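Local coordinates for multicopper oxidase (Arthrobacter sp. FB24, PDB 3GDC), which probably couples the one-electron oxidation of phenolic or similar substrates to the reduction of oxygen to water, as a two-domain, laccase-like copper enzyme, at residues A[139-143]-A[213-217]; A[56-60]-A[86-90]; A[181-185]-A[274-280]; A[163-169]-A[206-212]. All coordinates share one frame; numbering follows the deposited sequence.

Along the chain contact 2 closes first, within the first cupredoxin domain; contact 1 opens after it, and contacts 3 and 4 lie in the second domain. Contacts 1 and 2 have centres about 14 Å apart and share one copper, with His-141 and His-88 as ligands. Contact 1 joins the two domains: its loop 213-217 follows strand 205-211 of contact 4, which is nested inside the loop that contact 1 closes. Contact 3, about 16 Å from contact 4 between centres, uses strand 182-185, the sheet neighbour of strand 163-172; its segments alternate along the chain with those of contacts 1 and 4. Asp-216 probably hydrogen-bonds Tyr-183, so contacts 1 and 3 touch.

Contact 1 of 4, residues A[139-143]-A[213-217]; sequences APHIA and LEYDP. With CU (copper (II) ion), chain D.
Ala-139 and Ala-143, one turn apart on helix 138-143, set their methyls against the ring of Tyr-215 and the stem of Glu-214. Ala-143 CB lies 3.8 Å from Tyr-215 CE2, and Ala-139 CB is 3.9 Å from Tyr-215 CE1, at the opposite edge but on the same side of the ring plane; both come in obliquely. No hydrogen bond crosses between the segments, so this is an apolar fit of small methyls and a ring end. Glu-214 CB meets the methyl of Ala-143 at 4.0 Å, and its CG sits 3.5 Å above the plane of the Tyr-215 ring, over the centre. With CG anti to the backbone N (chi1 -175°) and a bend at chi2, the carboxylate folds back and OE2 accepts the N-H of Tyr-215 at 2.8 Å, on its anti side. The helix belongs to the first cupredoxin domain and the loop to the second, making this an interdomain contact. On the far side of the helix His-141 ND1 binds copper at 2.2 Å, together with His-88 and Cys-133. Farther out, Glu-214 OE1 hydrogen-bonds Thr-273 of the second subunit, while Tyr-215 packs on Asn-173 and Asn-180 of the calcium-binding region. Replacing Glu-214 with an alanine removes the CG over the ring centre and would probably leave the Tyr-215 N-H and Thr-273 of the second subunit without their carboxylate partner.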
loop_
_atom_site.group_PDB
_atom_site.type_symbol
_atom_site.label_atom_id
_atom_site.label_comp_id
_atom_site.label_asym_id
_atom_site.label_seq_id
_atom_site.Cartn_x
_atom_site.Cartn_y
_atom_site.Cartn_z
ATOM N N ALA A 139 13.847 10.296 12.591
ATOM C CA ALA A 139 12.469 10.824 12.548
ATOM C C ALA A 139 12.377 12.356 12.616
ATOM O O ALA A 139 11.790 12.957 11.712
ATOM C CB ALA A 139 11.550 10.150 13.599
ATOM N N PRO A 140 12.953 12.992 13.663
ATOM C CA PRO A 140 12.913 14.456 13.716
ATOM C C PRO A 140 13.659 15.152 12.582
ATOM O O PRO A 140 13.252 16.221 12.165
ATOM C CB PRO A 140 13.571 14.793 15.058
ATOM C CG PRO A 140 14.329 13.588 15.449
ATOM C CD PRO A 140 13.601 12.424 14.861
ATOM N N HIS A 141 14.736 14.550 12.080
ATOM C CA HIS A 141 15.509 15.192 11.011
ATOM C C HIS A 141 14.741 15.284 9.694
ATOM O O HIS A 141 14.910 16.251 8.958
ATOM C CB HIS A 141 16.891 14.553 10.859
ATOM C CG HIS A 141 17.865 15.015 11.896
ATOM N ND1 HIS A 141 18.681 16.112 11.713
ATOM C CD2 HIS A 141 18.119 14.561 13.147
ATOM C CE1 HIS A 141 19.415 16.298 12.796
ATOM N NE2 HIS A 141 19.089 15.373 13.684
ATOM N N ILE A 142 13.866 14.321 9.427
ATOM C CA ILE A 142 12.960 14.430 8.276
ATOM C C ILE A 142 11.715 15.240 8.685
ATOM O O ILE A 142 11.328 16.195 7.999
ATOM C CB ILE A 142 12.563 13.047 7.699
ATOM C CG1 ILE A 142 13.808 12.285 7.205
ATOM C CG2 ILE A 142 11.567 13.197 6.533
ATOM C CD1 ILE A 142 13.534 10.826 6.824
ATOM N N ALA A 143 11.115 14.872 9.813
ATOM C CA ALA A 143 9.827 15.456 10.234
ATOM C C ALA A 143 9.876 16.959 10.537
ATOM O O ALA A 143 8.868 17.666 10.374
ATOM C CB ALA A 143 9.260 14.692 11.433
ATOM N N LEU A 213 5.454 11.972 4.638
ATOM C CA LEU A 213 4.818 11.864 5.941
ATOM C C LEU A 213 5.550 10.906 6.887
ATOM O O LEU A 213 5.759 9.738 6.574
ATOM C CB LEU A 213 3.344 11.461 5.782
ATOM C CG LEU A 213 2.541 11.228 7.059
ATOM C CD1 LEU A 213 2.437 12.519 7.873
ATOM C CD2 LEU A 213 1.163 10.730 6.638
ATOM N N GLU A 214 5.952 11.427 8.035
ATOM C CA GLU A 214 6.610 10.629 9.051
ATOM C C GLU A 214 5.565 10.103 10.047
ATOM O O GLU A 214 4.445 10.645 10.133
ATOM C CB GLU A 214 7.688 11.473 9.757
ATOM C CG GLU A 214 8.546 10.717 10.777
ATOM C CD GLU A 214 9.177 9.470 10.175
ATOM O OE1 GLU A 214 10.226 9.618 9.511
ATOM O OE2 GLU A 214 8.602 8.361 10.338
ATOM N N TYR A 215 5.930 9.028 10.754
ATOM C CA TYR A 215 5.138 8.432 11.854
ATOM C C TYR A 215 3.981 7.547 11.364
ATOM O O TYR A 215 3.916 6.358 11.705
ATOM C CB TYR A 215 4.684 9.499 12.876
ATOM C CG TYR A 215 5.825 10.344 13.426
ATOM C CD1 TYR A 215 6.793 9.786 14.260
ATOM C CD2 TYR A 215 5.929 11.701 13.111
ATOM C CE1 TYR A 215 7.844 10.553 14.750
ATOM C CE2 TYR A 215 6.984 12.477 13.599
ATOM C CZ TYR A 215 7.929 11.897 14.421
ATOM O OH TYR A 215 8.971 12.657 14.914
ATOM N N ASP A 216 3.082 8.115 10.565
ATOM C CA ASP A 216 1.996 7.346 9.950
ATOM C C ASP A 216 2.537 6.518 8.780
ATOM O O ASP A 216 3.262 7.047 7.939
ATOM C CB ASP A 216 0.893 8.286 9.464
ATOM C CG ASP A 216 0.213 9.033 10.602
ATOM O OD1 ASP A 216 -0.519 8.384 11.387
ATOM O OD2 ASP A 216 0.392 10.266 10.698
ATOM N N PRO A 217 2.186 5.220 8.714
ATOM C CA PRO A 217 2.818 4.354 7.709
ATOM C C PRO A 217 2.402 4.591 6.249
ATOM O O PRO A 217 3.149 4.228 5.343
ATOM C CB PRO A 217 2.418 2.941 8.156
ATOM C CG PRO A 217 1.139 3.131 8.915
ATOM C CD PRO A 217 1.224 4.484 9.564
HETATM CU CU CU D . 19.209 16.891 9.774
#

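Contact 2 of 4, residues A[56-60]-A[86-90]; sequences GWSYN and HPHTI. With CU (copper (II) ion), chain D.
Trp-57 and Tyr-59, on strand 52-59, reach across to the loop 86-90, which runs 36° from the strand direction; the backbones stay far apart, with CA atoms of Trp-57 and His-86 9.3 Å from each other. These two long side chains bridge that distance. CE1 of His-88 comes down over one face of the Trp-57 indole, 3.6 Å from CE3, in an edge-to-face pair with planes at 65°. His-86 meets the same indole obliquely: Trp-57 CZ2 lies over its imidazole face, 3.4 Å from ND1. At the other end of the contact the Tyr-59 hydroxyl donates to Thr-89 O at 2.8 Å, in the carbonyl plane, and CG1 of Ile-90 slides past the phenol at 3.8 Å from CE1. In His-88, chi1 of -64° carries the ring toward the strand, and ND1 binds copper at 2.1 Å. His-141 and Cys-133 supply the other protein ligands, the cysteine and two histidines of a type 1 site in a cupredoxin domain. Trp-57 also packs against His-141, and its indole makes a cation-pi contact with Lys-144. Touching both histidine ligands, the tryptophan is a second-shell residue that probably limits how their rings can turn, while the tyrosine bond probably helps to hold the loop just beyond His-88.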
loop_
_atom_site.group_PDB
_atom_site.type_symbol
_atom_site.label_atom_id
_atom_site.label_comp_id
_atom_site.label_asym_id
_atom_site.label_seq_id
_atom_site.Cartn_x
_atom_site.Cartn_y
_atom_site.Cartn_z
ATOM N N GLY A 56 10.817 24.688 12.819
ATOM C CA GLY A 56 11.259 23.870 11.702
ATOM C C GLY A 56 12.759 23.879 11.467
ATOM O O GLY A 56 13.476 24.787 11.895
ATOM N N TRP A 57 13.217 22.809 10.826
ATOM C CA TRP A 57 14.530 22.735 10.223
ATOM C C TRP A 57 14.237 22.682 8.729
ATOM O O TRP A 57 13.579 21.745 8.256
ATOM C CB TRP A 57 15.240 21.454 10.644
ATOM C CG TRP A 57 15.631 21.382 12.091
ATOM C CD1 TRP A 57 15.753 22.421 12.975
ATOM C CD2 TRP A 57 15.980 20.198 12.815
ATOM N NE1 TRP A 57 16.144 21.951 14.211
ATOM C CE2 TRP A 57 16.292 20.592 14.140
ATOM C CE3 TRP A 57 16.043 18.839 12.479
ATOM C CZ2 TRP A 57 16.666 19.669 15.129
ATOM C CZ3 TRP A 57 16.424 17.925 13.457
ATOM C CH2 TRP A 57 16.721 18.343 14.769
ATOM N N SER A 58 14.698 23.679 7.993
ATOM C CA SER A 58 14.286 23.820 6.603
ATOM C C SER A 58 15.457 24.068 5.672
ATOM O O SER A 58 16.437 24.708 6.048
ATOM C CB SER A 58 13.289 24.971 6.457
ATOM O OG SER A 58 13.901 26.208 6.758
ATOM N N TYR A 59 15.331 23.574 4.450
ATOM C CA TYR A 59 16.245 23.934 3.379
ATOM C C TYR A 59 15.761 25.228 2.726
ATOM O O TYR A 59 14.639 25.276 2.194
ATOM C CB TYR A 59 16.289 22.828 2.330
ATOM C CG TYR A 59 16.832 21.494 2.779
ATOM C CD1 TYR A 59 18.158 21.356 3.219
ATOM C CD2 TYR A 59 16.040 20.345 2.698
ATOM C CE1 TYR A 59 18.659 20.118 3.608
ATOM C CE2 TYR A 59 16.550 19.087 3.071
ATOM C CZ TYR A 59 17.859 18.989 3.530
ATOM O OH TYR A 59 18.362 17.753 3.891
ATOM N N ASN A 60 16.602 26.265 2.768
ATOM C CA ASN A 60 16.301 27.579 2.175
ATOM C C ASN A 60 15.045 28.248 2.749
ATOM O O ASN A 60 14.362 29.017 2.053
ATOM C CB ASN A 60 16.212 27.491 0.639
ATOM C CG ASN A 60 17.574 27.329 -0.023
ATOM O OD1 ASN A 60 18.607 27.289 0.647
ATOM N ND2 ASN A 60 17.576 27.228 -1.347
ATOM N N HIS A 86 22.254 22.057 14.498
ATOM C CA HIS A 86 22.486 20.613 14.573
ATOM C C HIS A 86 23.171 20.135 13.298
ATOM O O HIS A 86 23.038 20.775 12.245
ATOM C CB HIS A 86 21.154 19.868 14.754
ATOM C CG HIS A 86 20.332 20.366 15.904
ATOM N ND1 HIS A 86 19.516 21.476 15.813
ATOM C CD2 HIS A 86 20.208 19.912 17.173
ATOM C CE1 HIS A 86 18.920 21.677 16.975
ATOM N NE2 HIS A 86 19.325 20.745 17.817
ATOM N N PRO A 87 23.898 18.998 13.370
ATOM C CA PRO A 87 24.456 18.451 12.130
ATOM C C PRO A 87 23.330 17.988 11.212
ATOM O O PRO A 87 22.281 17.550 11.693
ATOM C CB PRO A 87 25.258 17.233 12.611
ATOM C CG PRO A 87 24.603 16.842 13.904
ATOM C CD PRO A 87 24.245 18.163 14.537
ATOM N N HIS A 88 23.547 18.100 9.908
ATOM C CA HIS A 88 22.550 17.710 8.915
ATOM C C HIS A 88 23.259 17.148 7.686
ATOM O O HIS A 88 24.489 17.287 7.529
ATOM C CB HIS A 88 21.690 18.923 8.486
ATOM C CG HIS A 88 20.847 19.509 9.579
ATOM N ND1 HIS A 88 19.842 18.803 10.207
ATOM C CD2 HIS A 88 20.853 20.741 10.147
ATOM C CE1 HIS A 88 19.284 19.567 11.132
ATOM N NE2 HIS A 88 19.871 20.751 11.107
ATOM N N THR A 89 22.490 16.515 6.806
ATOM C CA THR A 89 23.002 16.084 5.514
ATOM C C THR A 89 21.929 16.349 4.443
ATOM O O THR A 89 20.820 16.834 4.751
ATOM C CB THR A 89 23.356 14.560 5.494
ATOM O OG1 THR A 89 22.156 13.790 5.504
ATOM C CG2 THR A 89 24.234 14.145 6.676
ATOM N N ILE A 90 22.255 16.038 3.196
ATOM C CA ILE A 90 21.226 15.833 2.184
ATOM C C ILE A 90 21.437 14.463 1.575
ATOM O O ILE A 90 22.494 14.174 0.983
ATOM C CB ILE A 90 21.217 16.878 1.038
ATOM C CG1 ILE A 90 21.264 18.319 1.565
ATOM C CG2 ILE A 90 19.992 16.645 0.124
ATOM C CD1 ILE A 90 21.336 19.391 0.452
HETATM CU CU CU D . 19.209 16.891 9.774
#

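Contact 3 of 4, residues A[181-185]-A[274-280]; sequences EFYSV and EFAELGW. With CA (calcium ion), chain H.
Tyr-183 and Phe-275 form the tight part of this contact, an offset stack with centroids 4.3 Å apart and planes at 23°. CD1 of Phe-275 lies over the phenol face, 3.3 Å from Tyr-183 CZ, and the CA of Phe-275 adds a CH-pi contact to the same face. The Tyr-183 backbone N-H bonds Leu-278 O at 2.9 Å, well above the carbonyl plane, while CB of Leu-278 abuts the phenol edge in its plane, 3.7 Å from CD2. The Tyr-183 carbonyl lies against Gly-279, whose CA makes a CA-H...O contact with O at 3.2 Å; a CB there would strike that oxygen. Farther along, CG1 of Val-185 rests 3.7 Å from Trp-280 CZ3, with its CB over one indole face.

Here the outer strand 182-185 of the second cupredoxin domain is covered by helix 273-276 and the type I turn from Ala-276 to Gly-279, around which Phe-275 O, just before the turn, accepts from Leu-278 N and Trp-280 N on opposite faces of its plane. At the start of the strand, Glu-181 and Phe-182 make a classic beta bulge opposite Tyr-172.

The looser, wetter side starts at the phenol tip. Tyr-183 OH hydrogen-bonds Asp-216, and a water lies within hydrogen-bonding distance of it and of Glu-274 OE1; Glu-274 is solvent-exposed and salt-bridged to Lys-272. Leu-278 spreads its methyls near the carbonyl of Glu-181, whose carboxylate binds calcium through OE1 and OE2, each at 2.5 Å; OE1 also accepts from Thr-174 N, and Asn-173, Asp-175, Gly-176 and Asp-179 complete the site.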
loop_
_atom_site.group_PDB
_atom_site.type_symbol
_atom_site.label_atom_id
_atom_site.label_comp_id
_atom_site.label_asym_id
_atom_site.label_seq_id
_atom_site.Cartn_x
_atom_site.Cartn_y
_atom_site.Cartn_z
ATOM N N GLU A 181 -0.017 16.080 14.528
ATOM C CA GLU A 181 -1.161 16.904 14.943
ATOM C C GLU A 181 -1.811 17.603 13.752
ATOM O O GLU A 181 -3.022 17.892 13.762
ATOM C CB GLU A 181 -0.719 17.925 15.995
ATOM C CG GLU A 181 -0.529 17.341 17.402
ATOM C CD GLU A 181 0.585 16.317 17.495
ATOM O OE1 GLU A 181 1.752 16.680 17.236
ATOM O OE2 GLU A 181 0.311 15.143 17.851
ATOM N N PHE A 182 -1.005 17.873 12.719
ATOM C CA PHE A 182 -1.509 18.453 11.473
ATOM C C PHE A 182 -0.895 17.787 10.242
ATOM O O PHE A 182 0.142 17.119 10.327
ATOM C CB PHE A 182 -1.242 19.960 11.412
ATOM C CG PHE A 182 -1.870 20.727 12.545
ATOM C CD1 PHE A 182 -3.211 21.100 12.485
ATOM C CD2 PHE A 182 -1.133 21.037 13.678
ATOM C CE1 PHE A 182 -3.806 21.793 13.549
ATOM C CE2 PHE A 182 -1.723 21.730 14.747
ATOM C CZ PHE A 182 -3.058 22.106 14.671
ATOM N N TYR A 183 -1.555 17.985 9.109
ATOM C CA TYR A 183 -1.133 17.408 7.821
ATOM C C TYR A 183 -1.268 18.466 6.754
ATOM O O TYR A 183 -2.076 19.385 6.880
ATOM C CB TYR A 183 -1.993 16.192 7.466
ATOM C CG TYR A 183 -1.908 15.077 8.487
ATOM C CD1 TYR A 183 -1.031 14.015 8.311
ATOM C CD2 TYR A 183 -2.696 15.097 9.652
ATOM C CE1 TYR A 183 -0.939 12.982 9.249
ATOM C CE2 TYR A 183 -2.608 14.080 10.599
ATOM C CZ TYR A 183 -1.726 13.024 10.393
ATOM O OH TYR A 183 -1.645 12.007 11.315
ATOM N N SER A 184 -0.461 18.382 5.700
ATOM C CA SER A 184 -0.580 19.375 4.646
ATOM C C SER A 184 -0.171 18.811 3.298
ATOM O O SER A 184 0.430 17.743 3.223
ATOM C CB SER A 184 0.238 20.639 4.977
ATOM O OG SER A 184 1.569 20.582 4.471
ATOM N N VAL A 185 -0.560 19.528 2.247
ATOM C CA VAL A 185 0.131 19.433 0.971
ATOM C C VAL A 185 0.841 20.763 0.723
ATOM O O VAL A 185 0.230 21.837 0.766
ATOM C CB VAL A 185 -0.790 19.004 -0.203
ATOM C CG1 VAL A 185 -2.132 19.751 -0.198
ATOM C CG2 VAL A 185 -0.075 19.203 -1.545
ATOM N N GLU A 274 -8.886 10.979 8.905
ATOM C CA GLU A 274 -8.113 11.609 9.972
ATOM C C GLU A 274 -7.172 12.707 9.441
ATOM O O GLU A 274 -7.064 13.790 10.032
ATOM C CB GLU A 274 -7.296 10.530 10.686
ATOM C CG GLU A 274 -6.407 11.003 11.829
ATOM C CD GLU A 274 -5.433 9.928 12.320
ATOM O OE1 GLU A 274 -4.691 10.212 13.290
ATOM O OE2 GLU A 274 -5.409 8.803 11.760
ATOM N N PHE A 275 -6.486 12.413 8.333
ATOM C CA PHE A 275 -5.496 13.340 7.785
ATOM C C PHE A 275 -6.180 14.521 7.123
ATOM O O PHE A 275 -5.720 15.659 7.234
ATOM C CB PHE A 275 -4.598 12.668 6.735
ATOM C CG PHE A 275 -3.831 11.466 7.233
ATOM C CD1 PHE A 275 -3.748 11.161 8.586
ATOM C CD2 PHE A 275 -3.145 10.657 6.320
ATOM C CE1 PHE A 275 -3.036 10.046 9.023
ATOM C CE2 PHE A 275 -2.436 9.537 6.746
ATOM C CZ PHE A 275 -2.380 9.229 8.096
ATOM N N ALA A 276 -7.246 14.220 6.387
ATOM C CA ALA A 276 -8.042 15.232 5.694
ATOM C C ALA A 276 -8.560 16.292 6.659
ATOM O O ALA A 276 -8.434 17.497 6.400
ATOM C CB ALA A 276 -9.194 14.574 4.932
ATOM N N GLU A 277 -9.110 15.835 7.781
ATOM C CA GLU A 277 -9.746 16.717 8.752
ATOM C C GLU A 277 -8.734 17.502 9.583
ATOM O O GLU A 277 -9.093 18.446 10.298
ATOM C CB GLU A 277 -10.738 15.926 9.624
ATOM C CG GLU A 277 -11.922 15.398 8.804
ATOM C CD GLU A 277 -13.186 15.178 9.625
ATOM O OE1 GLU A 277 -14.285 15.498 9.108
ATOM O OE2 GLU A 277 -13.078 14.684 10.774
ATOM N N LEU A 278 -7.455 17.135 9.447
ATOM C CA LEU A 278 -6.373 17.828 10.131
ATOM C C LEU A 278 -5.420 18.566 9.163
ATOM O O LEU A 278 -4.307 18.917 9.530
ATOM C CB LEU A 278 -5.626 16.883 11.069
ATOM C CG LEU A 278 -6.425 16.384 12.285
ATOM C CD1 LEU A 278 -5.658 15.313 13.047
ATOM C CD2 LEU A 278 -6.798 17.552 13.178
ATOM N N GLY A 279 -5.887 18.805 7.938
ATOM C CA GLY A 279 -5.254 19.772 7.052
ATOM C C GLY A 279 -4.960 19.334 5.636
ATOM O O GLY A 279 -4.721 20.174 4.770
ATOM N N TRP A 280 -4.972 18.028 5.389
ATOM C CA TRP A 280 -4.678 17.504 4.054
ATOM C C TRP A 280 -5.983 17.435 3.233
ATOM O O TRP A 280 -6.517 16.370 2.930
ATOM C CB TRP A 280 -3.865 16.194 4.173
ATOM C CG TRP A 280 -3.500 15.405 2.911
ATOM C CD1 TRP A 280 -2.901 14.168 2.898
ATOM C CD2 TRP A 280 -3.726 15.748 1.530
ATOM N NE1 TRP A 280 -2.746 13.725 1.615
ATOM C CE2 TRP A 280 -3.242 14.667 0.751
ATOM C CE3 TRP A 280 -4.288 16.856 0.872
ATOM C CZ2 TRP A 280 -3.301 14.660 -0.643
ATOM C CZ3 TRP A 280 -4.349 16.848 -0.517
ATOM C CH2 TRP A 280 -3.862 15.752 -1.261
HETATM CA CA CA H . 2.719 14.645 18.425
HETATM O O HOH W 1 -2.744 11.867 13.908
#

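Contact 4 of 4, residues A[163-169]-A[206-212]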
loop_
_atom_site.group_PDB
_atom_site.type_symbol
_atom_site.label_atom_id
_atom_site.label_comp_id
_atom_site.label_asym_id
_atom_site.label_seq_id
_atom_site.Cartn_x
_atom_site.Cartn_y
_atom_site.Cartn_z
ATOM N N ASP A 163 -0.155 22.192 -17.664
ATOM C CA ASP A 163 0.022 22.738 -16.313
ATOM C C ASP A 163 0.728 21.692 -15.453
ATOM O O ASP A 163 0.136 20.678 -15.103
ATOM C CB ASP A 163 -1.343 23.112 -15.703
ATOM C CG ASP A 163 -1.229 23.950 -14.420
ATOM O OD1 ASP A 163 -0.113 24.162 -13.890
ATOM O OD2 ASP A 163 -2.289 24.410 -13.929
ATOM N N GLU A 164 1.992 21.931 -15.128
ATOM C CA GLU A 164 2.767 20.981 -14.335
ATOM C C GLU A 164 2.952 21.516 -12.929
ATOM O O GLU A 164 3.205 22.715 -12.722
ATOM C CB GLU A 164 4.123 20.714 -14.986
ATOM C CG GLU A 164 4.851 19.457 -14.484
ATOM C CD GLU A 164 5.896 18.984 -15.478
ATOM O OE1 GLU A 164 6.008 19.629 -16.546
ATOM O OE2 GLU A 164 6.596 17.980 -15.215
ATOM N N MET A 165 2.809 20.632 -11.954
ATOM C CA MET A 165 2.876 21.043 -10.557
ATOM C C MET A 165 3.484 19.962 -9.665
ATOM O O MET A 165 3.635 18.804 -10.082
ATOM C CB MET A 165 1.493 21.463 -10.044
ATOM C CG MET A 165 0.391 20.503 -10.367
ATOM S SD MET A 165 -1.238 21.140 -9.888
ATOM C CE MET A 165 -1.554 22.309 -11.181
ATOM N N VAL A 166 3.853 20.374 -8.455
ATOM C CA VAL A 166 4.418 19.486 -7.446
ATOM C C VAL A 166 3.612 19.579 -6.150
ATOM O O VAL A 166 3.245 20.665 -5.696
ATOM C CB VAL A 166 5.958 19.730 -7.199
ATOM C CG1 VAL A 166 6.263 21.168 -6.785
ATOM C CG2 VAL A 166 6.527 18.732 -6.190
ATOM N N MET A 167 3.340 18.413 -5.575
ATOM C CA MET A 167 2.604 18.310 -4.320
ATOM C C MET A 167 3.341 17.399 -3.349
ATOM O O MET A 167 3.451 16.181 -3.578
ATOM C CB MET A 167 1.194 17.766 -4.578
ATOM C CG MET A 167 0.318 18.745 -5.336
ATOM S SD MET A 167 -1.388 18.179 -5.383
ATOM C CE MET A 167 -2.170 19.643 -6.099
ATOM N N VAL A 168 3.837 17.987 -2.265
ATOM C CA VAL A 168 4.528 17.228 -1.230
ATOM C C VAL A 168 3.596 17.097 -0.016
ATOM O O VAL A 168 3.164 18.101 0.572
ATOM C CB VAL A 168 5.870 17.871 -0.816
ATOM C CG1 VAL A 168 6.560 17.018 0.244
ATOM C CG2 VAL A 168 6.791 18.084 -2.047
ATOM N N MET A 169 3.272 15.853 0.323
ATOM C CA MET A 169 2.367 15.553 1.431
ATOM C C MET A 169 3.192 15.318 2.682
ATOM O O MET A 169 4.077 14.451 2.694
ATOM C CB MET A 169 1.529 14.298 1.127
ATOM C CG MET A 169 0.708 14.359 -0.140
ATOM S SD MET A 169 -0.244 12.843 -0.409
ATOM C CE MET A 169 1.078 11.658 -0.740
ATOM N N ARG A 206 -0.337 17.764 -14.981
ATOM C CA ARG A 206 0.622 16.752 -14.564
ATOM C C ARG A 206 1.117 17.111 -13.162
ATOM O O ARG A 206 1.696 18.180 -12.946
ATOM C CB ARG A 206 1.807 16.662 -15.554
ATOM C CG ARG A 206 2.918 15.702 -15.153
ATOM C CD ARG A 206 3.970 15.509 -16.270
ATOM N NE ARG A 206 3.369 14.906 -17.461
ATOM C CZ ARG A 206 3.654 15.250 -18.720
ATOM N NH1 ARG A 206 4.548 16.192 -18.970
ATOM N NH2 ARG A 206 3.030 14.645 -19.728
ATOM N N ILE A 207 0.882 16.214 -12.217
ATOM C CA ILE A 207 1.240 16.460 -10.828
ATOM C C ILE A 207 2.331 15.486 -10.393
ATOM O O ILE A 207 2.185 14.275 -10.539
ATOM C CB ILE A 207 0.009 16.282 -9.891
ATOM C CG1 ILE A 207 -1.163 17.159 -10.345
ATOM C CG2 ILE A 207 0.400 16.576 -8.424
ATOM C CD1 ILE A 207 -2.505 16.801 -9.658
ATOM N N HIS A 208 3.407 16.024 -9.831
ATOM C CA HIS A 208 4.410 15.202 -9.170
ATOM C C HIS A 208 4.044 15.110 -7.691
ATOM O O HIS A 208 4.210 16.076 -6.954
ATOM C CB HIS A 208 5.792 15.828 -9.344
ATOM C CG HIS A 208 6.180 15.963 -10.777
ATOM N ND1 HIS A 208 6.802 14.955 -11.479
ATOM C CD2 HIS A 208 5.968 16.967 -11.660
ATOM C CE1 HIS A 208 6.984 15.343 -12.728
ATOM N NE2 HIS A 208 6.476 16.555 -12.868
ATOM N N LEU A 209 3.575 13.940 -7.269
ATOM C CA LEU A 209 3.083 13.759 -5.891
ATOM C C LEU A 209 4.070 12.960 -5.077
ATOM O O LEU A 209 4.391 11.829 -5.442
ATOM C CB LEU A 209 1.738 13.017 -5.905
ATOM C CG LEU A 209 1.121 12.757 -4.527
ATOM C CD1 LEU A 209 0.586 14.053 -3.963
ATOM C CD2 LEU A 209 0.006 11.727 -4.678
ATOM N N ILE A 210 4.529 13.541 -3.972
ATOM C CA ILE A 210 5.584 12.951 -3.160
ATOM C C ILE A 210 5.138 12.842 -1.720
ATOM O O ILE A 210 4.700 13.830 -1.135
ATOM C CB ILE A 210 6.859 13.823 -3.198
ATOM C CG1 ILE A 210 7.331 13.980 -4.638
ATOM C CG2 ILE A 210 7.949 13.241 -2.299
ATOM C CD1 ILE A 210 8.149 15.226 -4.878
ATOM N N ASN A 211 5.302 11.652 -1.141
ATOM C CA ASN A 211 4.956 11.459 0.253
ATOM C C ASN A 211 6.177 11.485 1.165
ATOM O O ASN A 211 7.040 10.600 1.065
ATOM C CB ASN A 211 4.188 10.147 0.463
ATOM C CG ASN A 211 3.681 10.020 1.886
ATOM O OD1 ASN A 211 3.314 11.031 2.500
ATOM N ND2 ASN A 211 3.675 8.800 2.428
ATOM N N VAL A 212 6.237 12.475 2.065
ATOM C CA VAL A 212 7.284 12.496 3.102
ATOM C C VAL A 212 6.742 12.288 4.528
ATOM O O VAL A 212 7.475 12.411 5.501
ATOM C CB VAL A 212 8.148 13.766 3.046
ATOM C CG1 VAL A 212 8.764 13.929 1.673
ATOM C CG2 VAL A 212 7.315 15.005 3.416
#
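Strands 163-169 and 206-211 run parallel, their axes 4.5 Å apart at closest approach and 15° off in direction, joined by backbone hydrogen bonds from Arg-206 N to Asp-163 O through to Val-212 N to Met-169 O. Side chains alternate between the two faces of the sheet. On one face Glu-164 reaches to His-208: NE2 donates to OE2 at 2.7 Å, nearly straight at 175°, and OE2 offers its anti lone pair and lies in the plane of the imidazole. The extended chain of Glu-164, with CG anti to the backbone N (chi1 -163°), carries the carboxylate across; carboxylate and ring are nearly coplanar. The aliphatic part of Arg-206 runs alongside, its CD 3.8 Å from Glu-164 OE2, but its guanidinium is turned nearly at right angles to the carboxylate and makes a salt bridge to Glu-257 and a hydrogen bond from NH2 to Pro-159 O. Val-166, Val-168 and Ile-210 share this face; past the strand end Val-212 CG2 meets Val-168 CG1 at 3.8 Å.

The opposite face is rich in methionine. Met-165 CG lies 3.7 Å from Ile-207 CG1, Met-167 crosses Ile-207 CG2, and Met-169 bends at chi3 to bring CE 3.7 Å from Asn-211 CB. Leu-17 of helix 13-18 packs on Met-165 and Met-167. A leucine in place of Glu-164 would probably leave the NE2 proton of His-208 without its acceptor and the imidazole less firmly fixed. Since His-208 ND1 also bonds Thr-128, the glutamate probably helps hold a histidine with one nitrogen tied to the neighbouring strand and the other to the first domain.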